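Local coordinates for glycosylation Associate Protein 1 (Streptococcus agalactiae serotype V, PDB 6OYC) that probably acts, as one member of the Gap1-Gap2-Gap3 complex, in the glycosylation and accessory Sec-dependent secretion of bacterial surface glycoproteins, at residues S7-N12 / V51-M56; N18-Y23 / F125-N130; N58-L63 / D149-L154; Q81-V86 / L171-E176. All blocks are in the same frame, centred on the assembly; numbering follows the deposited sequence.

In the fold
Three of the contacts join the 7-stranded parallel sheet region to alternate hairpin turns of the 10-stranded antiparallel sheet: contacts 2, 3 and 4 each use a type I turn, between strands 118-125 and 131-138, 141-148 and 154-161, and 164-171 and 177-182. Contact 1 lies within the parallel-sheet domain, where loops after strands 2-5 and 48-52 meet. Contacts 1 and 3 are buried, and helix 59-65 of contact 3 also packs on Trp8 of contact 1; contact 2 is at the surface and contact 4 partly buried. Chemistry follows place: an amide, rings and waters in contact 1, a phenol and carboxylate in contact 2, an ionic network in contact 3, and one side-chain amide hydrogen bond beside proline packing in contact 4.

Contact 1: residues S7-N12 / V51-M56; sequences SWYNEN and VVLNYM
Trp8 and Tyr9, in the loop that follows strand 2-5 of a Rossmann-like parallel sheet, pack against Leu53, Asn54 and Met56, where the chain leaves the neighbouring strand 48-52. The Asn54 amide, its CG set between the backbone N and the carbonyl carbon (chi1 60°), is directed at the backbone of Trp8 from both of its ends. ND2 makes a weak hydrogen bond to Trp8 O at 3.0 Å, bent to 126°, and has a stronger partner in Tyr16 O. OD1 accepts a hydrogen bond from a water 2.7 Å away, and the same water accepts from Trp8 N at 2.9 Å. Asn54 CB points toward the loop and meets the edge of the Tyr9 ring in plane at CD1, 3.6 Å away; ring and amide planes stand 70° apart. Farther along the same ring, Tyr9 OH lies 3.7 Å from Leu53 CD1 and shares a second water with Leu53 N, while its strongest polar partner is His238 ND1. Met56 bends back at chi2 and chi3, which brings its CE methyl to Trp8 CE3 at 4.0 Å, the two side chains crossing nearly at right angles. A glycerol, probably from the crystallisation liquor, is hydrogen-bonded to Tyr9 O. Beyond these residues, the Trp8 indole packs on Leu59 and Leu63 of helix 59-65 and on Thr34 and Ile35 of helix 33-43, while Leu53 reaches Ile212 of helix 208-223.

Contact 2: residues N18-Y23 / F125-N130; sequences NNYLWY and FGEEGN
Trp22 lies across the backbone of Phe125 and Gly126, where the loop before helix 33-43 meets a hairpin turn of the antiparallel sheet. Its CB is close to two carbonyls, Phe125 O at 3.5 Å and Gly126 O at 3.7 Å. One bond on, CG remains near Phe125 O, and CD1 comes closest, 3.2 Å from that oxygen, which stands at the edge of the indole near its plane. CD1 also touches the Phe125 side chain loosely at CB. The indole NE1 donates to Phe109 O, while Tyr23 CB covers part of one ring face. A chi1 of 76° sets CG between the backbone N and the carbonyl carbon and turns the indole edge onto the hairpin.

The second anchor is polar. Tyr20 OH donates to Glu127 OE1 at 2.5 Å, meeting the oxygen nearly along its C-O axis. Ring and carboxylate are almost coplanar, 25° apart, and the Glu127 chain is extended to span the distance. A water accepts from Glu127 N at 2.8 Å and donates to Asn19 OD1 at 3.1 Å. Within the turn, Gly129 N bonds back to Gly126 O, closing the type I turn from Gly126 to Gly129. Arg65 forms a long, weak ion pair with Glu127 OE1. With the phenol as donor and Arg65 nearby, a negatively charged Glu127 would be favoured, so this surface contact probably combines a charged hydrogen bond with softer C-H contacts to carbonyl oxygens and with a water bridge.

Contact 3: residues N58-L63 / D149-L154; sequences NLRYYL and DDRGFL
Arg60, in the first turn of helix 59-65, and Arg151, in the hairpin turn between strands 141-148 and 154-161, lay their guanidinium groups flat on one another, with centres 3.4 Å apart and planes at 5°. This like-charged stack is held within a salt-bridge network. Asp150 OD1 lies in the plane at the edge of the Arg60 guanidinium and takes NE at 2.7 Å in a nearly straight bond (164°), the carboxylate being turned 62° from that plane. Asp149 serves Arg151 side-on, OD1 taking NE and OD2 taking NH2; to Arg60 it offers charge alone, lying well out of the guanidinium plane. Asp78 adds a salt bridge to Arg151 NH1, so the buried positive charges are probably well offset. Asp149 OD1 also accepts from Arg151 N, which makes an Asx turn at the start of the type I turn.

The Asp150 and Tyr61 side chains slide past each other in opposite directions, Asp150 CB lying 3.4 Å from Tyr61 CD2. The other Asp150 oxygen sits at the N-terminal end of the helix: OD2 accepts weakly from Arg60 N, and Tyr61 N donates to it at 3.1 Å from above the carboxylate plane.

Contact 4: residues Q81-V86 / L171-E176; sequences QEIGNV and LAPSGE
Gln81 and Pro173 carry the contact between a helix end and a hairpin turn. Helix 76-80 finishes in a Schellman motif, with Glu82 at positive phi, and against it lies the type I turn from Ala172 to Gly175 that links strands 164-171 and 177-182. The one direct hydrogen bond runs from Gln81 NE2 to Leu171 O at 2.8 Å, meeting a lone pair in the carbonyl plane at an N-H...O angle of 151°. The extended Gln81 chain lays CB and CG alongside the same oxygen. Its backbone O faces Ala172, touching CB and receiving a C-H...O contact from CA, 3.3 Å away.

Pro173 fills the next position. Its side chain and that of Ile83 cross at about a right angle, with Pro173 CD 4.0 Å from Ile83 CG1, and its CB reaches Val86 CG2 at 4.2 Å; chi1 of 65° places that methyl anti to the Val86 backbone N.

Farther out, the turn is fixed by Gly175 N bonding to Ala172 O, and by an ST turn in which Ser174 OG accepts from Glu176 N at 3.1 Å. Gln81 NE2 is also bonded to Ser155 OG, on the neighbouring strand 154-161. Behind the apolar patch, Ile83 packs on Phe153 and Val86 on Arg151. Lys196 NZ forms salt bridges to both Glu82 OE1 and Glu176 OE1, two like-charged oxygens that stand 5.0 Å apart.

Contact 1: residues S7-N12 / V51-M56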
# COMPACT_ATOMS: atom_id res chain seq x y z
N SER A 7 0.34 10.60 1.98
CA SER A 7 1.05 10.65 0.69
C SER A 7 0.65 9.44 -0.12
O SER A 7 1.43 8.48 -0.25
CB SER A 7 2.59 10.70 0.88
OG SER A 7 2.97 11.96 1.39
N TRP A 8 -0.58 9.44 -0.60
CA TRP A 8 -1.08 8.28 -1.33
C TRP A 8 -1.19 8.63 -2.80
O TRP A 8 -2.23 8.41 -3.43
CB TRP A 8 -2.43 7.81 -0.79
CG TRP A 8 -2.39 7.39 0.64
CD1 TRP A 8 -1.29 6.97 1.36
CD2 TRP A 8 -3.50 7.34 1.54
NE1 TRP A 8 -1.66 6.67 2.66
CE2 TRP A 8 -3.01 6.88 2.79
CE3 TRP A 8 -4.86 7.64 1.41
CZ2 TRP A 8 -3.83 6.72 3.89
CZ3 TRP A 8 -5.68 7.47 2.51
CH2 TRP A 8 -5.16 7.03 3.74
N TYR A 9 -0.12 9.23 -3.32
CA TYR A 9 -0.07 9.86 -4.62
C TYR A 9 0.22 8.82 -5.71
O TYR A 9 0.59 7.68 -5.44
CB TYR A 9 1.00 10.95 -4.61
CG TYR A 9 0.67 12.05 -3.65
CD1 TYR A 9 -0.56 12.69 -3.72
CD2 TYR A 9 1.57 12.43 -2.65
CE1 TYR A 9 -0.89 13.69 -2.85
CE2 TYR A 9 1.23 13.45 -1.76
CZ TYR A 9 -0.01 14.08 -1.87
OH TYR A 9 -0.39 15.09 -1.02
N ASN A 10 0.06 9.26 -6.95
CA ASN A 10 0.41 8.47 -8.12
C ASN A 10 1.82 8.87 -8.54
O ASN A 10 2.11 10.06 -8.71
CB ASN A 10 -0.59 8.71 -9.25
CG ASN A 10 -0.27 7.93 -10.53
OD1 ASN A 10 0.88 7.85 -10.97
ND2 ASN A 10 -1.31 7.39 -11.16
N GLU A 11 2.69 7.87 -8.70
CA GLU A 11 4.10 8.09 -9.02
C GLU A 11 4.28 8.91 -10.29
O GLU A 11 5.22 9.71 -10.39
CB GLU A 11 4.80 6.74 -9.19
CG GLU A 11 6.06 6.57 -8.40
CD GLU A 11 6.64 5.18 -8.55
OE1 GLU A 11 6.32 4.48 -9.55
OE2 GLU A 11 7.41 4.78 -7.66
N ASN A 12 3.45 8.69 -11.30
CA ASN A 12 3.65 9.31 -12.60
C ASN A 12 2.76 10.51 -12.83
O ASN A 12 2.89 11.17 -13.86
CB ASN A 12 3.45 8.26 -13.68
CG ASN A 12 4.39 7.10 -13.51
OD1 ASN A 12 5.60 7.30 -13.38
ND2 ASN A 12 3.86 5.88 -13.44
N VAL A 51 -7.03 14.17 5.58
CA VAL A 51 -7.13 15.29 4.64
C VAL A 51 -6.42 14.84 3.37
O VAL A 51 -5.19 14.83 3.30
CB VAL A 51 -6.50 16.58 5.20
CG1 VAL A 51 -6.61 17.70 4.19
CG2 VAL A 51 -7.13 16.99 6.55
N VAL A 52 -7.21 14.49 2.35
CA VAL A 52 -6.71 13.82 1.15
C VAL A 52 -6.61 14.84 0.03
O VAL A 52 -7.62 15.42 -0.37
CB VAL A 52 -7.62 12.64 0.75
CG1 VAL A 52 -7.13 12.00 -0.56
CG2 VAL A 52 -7.66 11.62 1.87
N LEU A 53 -5.41 15.03 -0.50
CA LEU A 53 -5.19 16.11 -1.45
C LEU A 53 -5.32 15.69 -2.90
O LEU A 53 -5.65 16.53 -3.74
CB LEU A 53 -3.81 16.74 -1.23
CG LEU A 53 -3.57 17.43 0.11
CD1 LEU A 53 -2.19 18.11 0.11
CD2 LEU A 53 -4.64 18.44 0.43
N ASN A 54 -5.08 14.42 -3.22
CA ASN A 54 -5.11 13.97 -4.60
C ASN A 54 -6.45 13.34 -4.93
O ASN A 54 -7.27 13.04 -4.06
CB ASN A 54 -3.98 12.97 -4.89
CG ASN A 54 -4.05 11.73 -4.01
OD1 ASN A 54 -4.16 11.83 -2.79
ND2 ASN A 54 -4.00 10.57 -4.63
N TYR A 55 -6.67 13.13 -6.23
CA TYR A 55 -7.89 12.53 -6.75
C TYR A 55 -7.97 11.05 -6.33
O TYR A 55 -7.08 10.26 -6.67
CB TYR A 55 -7.89 12.69 -8.27
CG TYR A 55 -9.07 12.15 -9.03
CD1 TYR A 55 -10.38 12.54 -8.72
CD2 TYR A 55 -8.89 11.27 -10.09
CE1 TYR A 55 -11.45 12.06 -9.44
CE2 TYR A 55 -9.95 10.79 -10.82
CZ TYR A 55 -11.23 11.19 -10.48
OH TYR A 55 -12.29 10.71 -11.20
N MET A 56 -9.01 10.67 -5.60
CA MET A 56 -9.12 9.30 -5.07
C MET A 56 -10.53 8.74 -5.23
O MET A 56 -11.27 8.56 -4.25
CB MET A 56 -8.68 9.28 -3.60
CG MET A 56 -7.18 9.45 -3.41
SD MET A 56 -6.37 7.91 -3.89
CE MET A 56 -6.35 7.06 -2.29
O HOH W 1 -2.71 11.47 -0.50
O HOH W 2 -2.71 14.06 0.48

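Contact 2: residues N18-Y23 / F125-N130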
# COMPACT_ATOMS: atom_id res chain seq x y z
N ASN A 18 -4.30 6.79 -7.21
CA ASN A 18 -3.25 5.81 -6.98
C ASN A 18 -3.71 4.38 -7.23
O ASN A 18 -2.93 3.45 -7.05
CB ASN A 18 -2.68 5.92 -5.55
CG ASN A 18 -3.66 5.41 -4.48
OD1 ASN A 18 -4.86 5.30 -4.72
ND2 ASN A 18 -3.13 5.09 -3.30
N ASN A 19 -4.97 4.17 -7.62
CA ASN A 19 -5.47 2.81 -7.74
C ASN A 19 -4.69 2.05 -8.82
O ASN A 19 -4.07 2.64 -9.71
CB ASN A 19 -6.97 2.81 -8.05
CG ASN A 19 -7.65 1.50 -7.62
OD1 ASN A 19 -7.05 0.69 -6.91
ND2 ASN A 19 -8.89 1.29 -8.04
N TYR A 20 -4.68 0.73 -8.68
CA TYR A 20 -3.94 -0.17 -9.55
C TYR A 20 -4.88 -1.24 -10.07
O TYR A 20 -5.93 -1.51 -9.48
CB TYR A 20 -2.79 -0.81 -8.77
CG TYR A 20 -3.24 -1.26 -7.39
CD1 TYR A 20 -3.99 -2.44 -7.23
CD2 TYR A 20 -2.95 -0.51 -6.25
CE1 TYR A 20 -4.43 -2.84 -5.97
CE2 TYR A 20 -3.38 -0.91 -4.99
CZ TYR A 20 -4.12 -2.07 -4.85
OH TYR A 20 -4.54 -2.45 -3.59
N LEU A 21 -4.51 -1.87 -11.18
CA LEU A 21 -5.29 -3.02 -11.63
C LEU A 21 -5.23 -4.14 -10.60
O LEU A 21 -4.19 -4.39 -9.98
CB LEU A 21 -4.76 -3.52 -12.97
CG LEU A 21 -4.60 -2.41 -14.02
CD1 LEU A 21 -4.02 -2.97 -15.33
CD2 LEU A 21 -5.94 -1.74 -14.24
N TRP A 22 -6.36 -4.83 -10.42
CA TRP A 22 -6.46 -5.81 -9.34
C TRP A 22 -5.41 -6.90 -9.45
O TRP A 22 -5.01 -7.49 -8.43
CB TRP A 22 -7.86 -6.42 -9.29
CG TRP A 22 -8.19 -7.47 -10.34
CD1 TRP A 22 -8.96 -7.29 -11.46
CD2 TRP A 22 -7.82 -8.86 -10.34
NE1 TRP A 22 -9.07 -8.47 -12.16
CE2 TRP A 22 -8.39 -9.45 -11.49
CE3 TRP A 22 -7.07 -9.66 -9.47
CZ2 TRP A 22 -8.23 -10.80 -11.80
CZ3 TRP A 22 -6.91 -11.01 -9.77
CH2 TRP A 22 -7.48 -11.57 -10.94
N TYR A 23 -4.96 -7.19 -10.66
CA TYR A 23 -4.00 -8.26 -10.90
C TYR A 23 -2.59 -7.75 -11.09
O TYR A 23 -1.72 -8.50 -11.54
CB TYR A 23 -4.43 -9.06 -12.14
CG TYR A 23 -4.67 -8.19 -13.37
CD1 TYR A 23 -3.62 -7.83 -14.21
CD2 TYR A 23 -5.94 -7.74 -13.69
CE1 TYR A 23 -3.84 -7.03 -15.35
CE2 TYR A 23 -6.18 -6.95 -14.82
CZ TYR A 23 -5.13 -6.61 -15.65
OH TYR A 23 -5.36 -5.83 -16.76
N PHE A 125 -11.93 -4.23 -13.13
CA PHE A 125 -12.52 -4.40 -11.81
C PHE A 125 -11.47 -4.15 -10.72
O PHE A 125 -10.29 -4.43 -10.90
CB PHE A 125 -13.15 -5.79 -11.65
CG PHE A 125 -14.15 -6.11 -12.73
CD1 PHE A 125 -13.75 -6.67 -13.94
CD2 PHE A 125 -15.48 -5.78 -12.57
CE1 PHE A 125 -14.67 -6.94 -14.95
CE2 PHE A 125 -16.40 -6.05 -13.56
CZ PHE A 125 -15.99 -6.63 -14.75
N GLY A 126 -11.93 -3.59 -9.60
CA GLY A 126 -11.05 -3.31 -8.49
C GLY A 126 -10.71 -4.55 -7.67
O GLY A 126 -11.18 -5.66 -7.90
N GLU A 127 -9.86 -4.31 -6.66
CA GLU A 127 -9.52 -5.35 -5.70
C GLU A 127 -10.77 -5.91 -5.04
O GLU A 127 -10.86 -7.12 -4.80
CB GLU A 127 -8.55 -4.78 -4.66
CG GLU A 127 -7.90 -5.83 -3.77
CD GLU A 127 -6.94 -5.22 -2.75
OE1 GLU A 127 -6.20 -4.28 -3.13
OE2 GLU A 127 -6.94 -5.67 -1.57
N GLU A 128 -11.75 -5.06 -4.74
CA GLU A 128 -12.98 -5.49 -4.12
C GLU A 128 -14.03 -5.88 -5.15
O GLU A 128 -15.18 -6.15 -4.79
CB GLU A 128 -13.54 -4.40 -3.18
CG GLU A 128 -12.75 -4.20 -1.86
CD GLU A 128 -11.42 -3.46 -2.04
OE1 GLU A 128 -11.31 -2.65 -2.98
OE2 GLU A 128 -10.49 -3.68 -1.24
N GLY A 129 -13.65 -5.91 -6.44
CA GLY A 129 -14.53 -6.35 -7.50
C GLY A 129 -15.40 -5.27 -8.11
O GLY A 129 -16.09 -5.54 -9.10
N ASN A 130 -15.40 -4.06 -7.56
CA ASN A 130 -16.23 -2.99 -8.08
C ASN A 130 -15.69 -2.51 -9.43
O ASN A 130 -14.48 -2.48 -9.67
CB ASN A 130 -16.28 -1.84 -7.09
CG ASN A 130 -14.90 -1.27 -6.77
OD1 ASN A 130 -13.96 -2.01 -6.44
ND2 ASN A 130 -14.76 0.04 -6.89
O HOH W 3 -8.82 -1.75 -6.29
O HOH W 4 -8.84 -1.36 -11.19
O HOH W 5 -8.40 -3.89 -12.43

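Contact 3: residues N58-L63 / D149-L154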
# COMPACT_ATOMS: atom_id res chain seq x y z
N ASN A 58 -11.53 5.85 -5.57
CA ASN A 58 -11.68 4.58 -4.87
C ASN A 58 -11.35 4.71 -3.38
O ASN A 58 -10.96 3.73 -2.75
CB ASN A 58 -10.80 3.51 -5.50
CG ASN A 58 -11.48 2.19 -5.53
OD1 ASN A 58 -12.64 2.09 -5.94
ND2 ASN A 58 -10.79 1.14 -5.05
N LEU A 59 -11.53 5.91 -2.82
CA LEU A 59 -11.02 6.19 -1.48
C LEU A 59 -11.74 5.36 -0.42
O LEU A 59 -11.11 4.91 0.55
CB LEU A 59 -11.15 7.68 -1.18
CG LEU A 59 -10.73 8.16 0.21
CD1 LEU A 59 -9.31 7.74 0.52
CD2 LEU A 59 -10.87 9.69 0.30
N ARG A 60 -13.04 5.13 -0.59
CA ARG A 60 -13.78 4.48 0.49
C ARG A 60 -13.39 3.00 0.59
O ARG A 60 -13.20 2.48 1.70
CB ARG A 60 -15.28 4.68 0.30
CG ARG A 60 -15.79 6.08 0.78
CD ARG A 60 -16.55 6.86 -0.31
NE ARG A 60 -15.80 6.93 -1.56
CZ ARG A 60 -14.95 7.90 -1.87
NH1 ARG A 60 -14.75 8.93 -1.04
NH2 ARG A 60 -14.29 7.85 -3.03
N TYR A 61 -13.22 2.31 -0.54
CA TYR A 61 -12.67 0.96 -0.48
C TYR A 61 -11.26 0.98 0.06
O TYR A 61 -10.89 0.11 0.86
CB TYR A 61 -12.70 0.26 -1.84
CG TYR A 61 -14.06 -0.31 -2.15
CD1 TYR A 61 -14.68 -1.20 -1.26
CD2 TYR A 61 -14.75 0.06 -3.30
CE1 TYR A 61 -15.94 -1.71 -1.53
CE2 TYR A 61 -16.00 -0.45 -3.57
CZ TYR A 61 -16.59 -1.32 -2.67
OH TYR A 61 -17.83 -1.81 -2.95
N TYR A 62 -10.47 1.96 -0.35
CA TYR A 62 -9.10 2.03 0.15
C TYR A 62 -9.09 2.10 1.67
O TYR A 62 -8.39 1.31 2.33
CB TYR A 62 -8.37 3.23 -0.46
CG TYR A 62 -6.87 3.25 -0.20
CD1 TYR A 62 -6.36 3.88 0.94
CD2 TYR A 62 -5.97 2.68 -1.10
CE1 TYR A 62 -4.99 3.93 1.19
CE2 TYR A 62 -4.59 2.72 -0.86
CZ TYR A 62 -4.10 3.35 0.28
OH TYR A 62 -2.74 3.41 0.54
N LEU A 63 -9.90 2.99 2.25
CA LEU A 63 -9.93 3.15 3.71
C LEU A 63 -10.50 1.91 4.37
O LEU A 63 -10.05 1.51 5.45
CB LEU A 63 -10.74 4.37 4.11
CG LEU A 63 -10.15 5.73 3.71
CD1 LEU A 63 -11.06 6.85 4.15
CD2 LEU A 63 -8.75 5.91 4.29
N ASP A 149 -16.23 6.33 -9.54
CA ASP A 149 -16.09 6.42 -8.10
C ASP A 149 -16.65 5.15 -7.47
O ASP A 149 -17.59 4.54 -7.99
CB ASP A 149 -16.87 7.64 -7.58
CG ASP A 149 -16.48 8.06 -6.16
OD1 ASP A 149 -16.98 7.44 -5.19
OD2 ASP A 149 -15.69 9.04 -6.02
N ASP A 150 -16.07 4.75 -6.33
CA ASP A 150 -16.60 3.55 -5.67
C ASP A 150 -17.97 3.78 -5.05
O ASP A 150 -18.58 2.83 -4.59
CB ASP A 150 -15.62 3.02 -4.61
CG ASP A 150 -15.39 3.99 -3.45
OD1 ASP A 150 -16.34 4.67 -3.00
OD2 ASP A 150 -14.25 4.03 -2.93
N ARG A 151 -18.46 5.01 -5.01
CA ARG A 151 -19.86 5.24 -4.65
C ARG A 151 -20.81 4.98 -5.83
O ARG A 151 -22.02 5.13 -5.68
CB ARG A 151 -20.04 6.64 -4.06
CG ARG A 151 -19.40 6.79 -2.68
CD ARG A 151 -19.11 8.25 -2.29
NE ARG A 151 -18.12 8.89 -3.15
CZ ARG A 151 -17.43 9.98 -2.82
NH1 ARG A 151 -17.63 10.56 -1.65
NH2 ARG A 151 -16.53 10.49 -3.67
N GLY A 152 -20.28 4.57 -6.97
CA GLY A 152 -21.09 4.16 -8.10
C GLY A 152 -21.66 5.28 -8.95
O GLY A 152 -22.78 5.15 -9.45
N PHE A 153 -20.92 6.38 -9.13
CA PHE A 153 -21.25 7.39 -10.12
C PHE A 153 -20.04 7.57 -11.04
O PHE A 153 -18.93 7.15 -10.71
CB PHE A 153 -21.65 8.72 -9.47
CG PHE A 153 -20.54 9.37 -8.67
CD1 PHE A 153 -19.63 10.22 -9.29
CD2 PHE A 153 -20.42 9.14 -7.31
CE1 PHE A 153 -18.60 10.83 -8.56
CE2 PHE A 153 -19.40 9.74 -6.57
CZ PHE A 153 -18.49 10.59 -7.21
N LEU A 154 -20.26 8.19 -12.20
CA LEU A 154 -19.16 8.53 -13.11
C LEU A 154 -18.40 9.74 -12.57
O LEU A 154 -18.95 10.83 -12.54
CB LEU A 154 -19.66 8.82 -14.52
CG LEU A 154 -18.57 9.15 -15.57
CD1 LEU A 154 -17.53 8.03 -15.73
CD2 LEU A 154 -19.22 9.45 -16.89

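Contact 4: residues Q81-V86 / L171-E176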
# COMPACT_ATOMS: atom_id res chain seq x y z
N GLN A 81 -15.62 18.57 -6.81
CA GLN A 81 -16.57 17.94 -7.71
C GLN A 81 -18.01 17.98 -7.21
O GLN A 81 -18.88 17.44 -7.89
CB GLN A 81 -16.17 16.48 -7.98
CG GLN A 81 -14.90 16.34 -8.82
CD GLN A 81 -14.53 14.89 -9.00
OE1 GLN A 81 -13.62 14.38 -8.33
NE2 GLN A 81 -15.25 14.19 -9.90
N GLU A 82 -18.27 18.59 -6.04
CA GLU A 82 -19.64 18.78 -5.52
C GLU A 82 -20.34 17.45 -5.29
O GLU A 82 -21.52 17.28 -5.61
CB GLU A 82 -20.48 19.69 -6.43
CG GLU A 82 -19.95 21.10 -6.48
CD GLU A 82 -20.67 21.99 -7.47
OE1 GLU A 82 -21.74 21.59 -7.99
OE2 GLU A 82 -20.15 23.09 -7.73
N ILE A 83 -19.59 16.49 -4.76
CA ILE A 83 -20.15 15.16 -4.60
C ILE A 83 -21.14 15.11 -3.44
O ILE A 83 -22.25 14.60 -3.58
CB ILE A 83 -19.00 14.14 -4.48
CG1 ILE A 83 -18.41 13.93 -5.89
CG2 ILE A 83 -19.47 12.81 -3.90
CD1 ILE A 83 -16.95 13.59 -5.88
N GLY A 84 -20.78 15.69 -2.29
CA GLY A 84 -21.78 15.71 -1.23
C GLY A 84 -22.07 14.31 -0.71
O GLY A 84 -21.24 13.40 -0.75
N ASN A 85 -23.28 14.12 -0.21
CA ASN A 85 -23.63 12.84 0.38
C ASN A 85 -24.44 12.01 -0.62
O ASN A 85 -25.65 11.83 -0.50
CB ASN A 85 -24.38 13.06 1.69
CG ASN A 85 -24.87 11.77 2.30
OD1 ASN A 85 -24.14 10.78 2.36
ND2 ASN A 85 -26.11 11.79 2.79
N VAL A 86 -23.73 11.50 -1.62
CA VAL A 86 -24.35 10.82 -2.75
C VAL A 86 -24.87 9.45 -2.32
O VAL A 86 -24.24 8.76 -1.50
CB VAL A 86 -23.34 10.69 -3.90
CG1 VAL A 86 -22.18 9.78 -3.50
CG2 VAL A 86 -24.01 10.13 -5.14
N LEU A 171 -16.36 15.32 -13.10
CA LEU A 171 -17.81 15.48 -13.11
C LEU A 171 -18.36 15.49 -11.69
O LEU A 171 -17.75 14.95 -10.76
CB LEU A 171 -18.48 14.36 -13.92
CG LEU A 171 -17.96 14.11 -15.36
CD1 LEU A 171 -18.76 13.04 -16.10
CD2 LEU A 171 -17.95 15.39 -16.17
N ALA A 172 -19.52 16.13 -11.54
CA ALA A 172 -20.40 15.94 -10.39
C ALA A 172 -21.30 14.73 -10.63
O ALA A 172 -21.42 14.26 -11.77
CB ALA A 172 -21.23 17.20 -10.15
N PRO A 173 -21.94 14.20 -9.58
CA PRO A 173 -22.80 13.01 -9.78
C PRO A 173 -23.97 13.26 -10.73
O PRO A 173 -24.53 12.29 -11.27
CB PRO A 173 -23.29 12.68 -8.36
CG PRO A 173 -22.20 13.23 -7.45
CD PRO A 173 -21.71 14.49 -8.15
N SER A 174 -24.34 14.51 -10.96
CA SER A 174 -25.32 14.84 -11.98
C SER A 174 -24.80 14.63 -13.40
O SER A 174 -25.61 14.64 -14.34
CB SER A 174 -25.74 16.30 -11.85
OG SER A 174 -24.65 17.11 -12.28
N GLY A 175 -23.49 14.46 -13.56
CA GLY A 175 -22.88 14.44 -14.86
C GLY A 175 -22.31 15.77 -15.32
O GLY A 175 -21.55 15.80 -16.30
N GLU A 176 -22.67 16.87 -14.64
CA GLU A 176 -22.14 18.19 -15.01
C GLU A 176 -20.62 18.25 -14.83
O GLU A 176 -20.08 17.81 -13.81
CB GLU A 176 -22.80 19.29 -14.16
CG GLU A 176 -22.46 20.68 -14.67
CD GLU A 176 -23.08 21.80 -13.85
OE1 GLU A 176 -23.42 21.57 -12.66
OE2 GLU A 176 -23.22 22.92 -14.41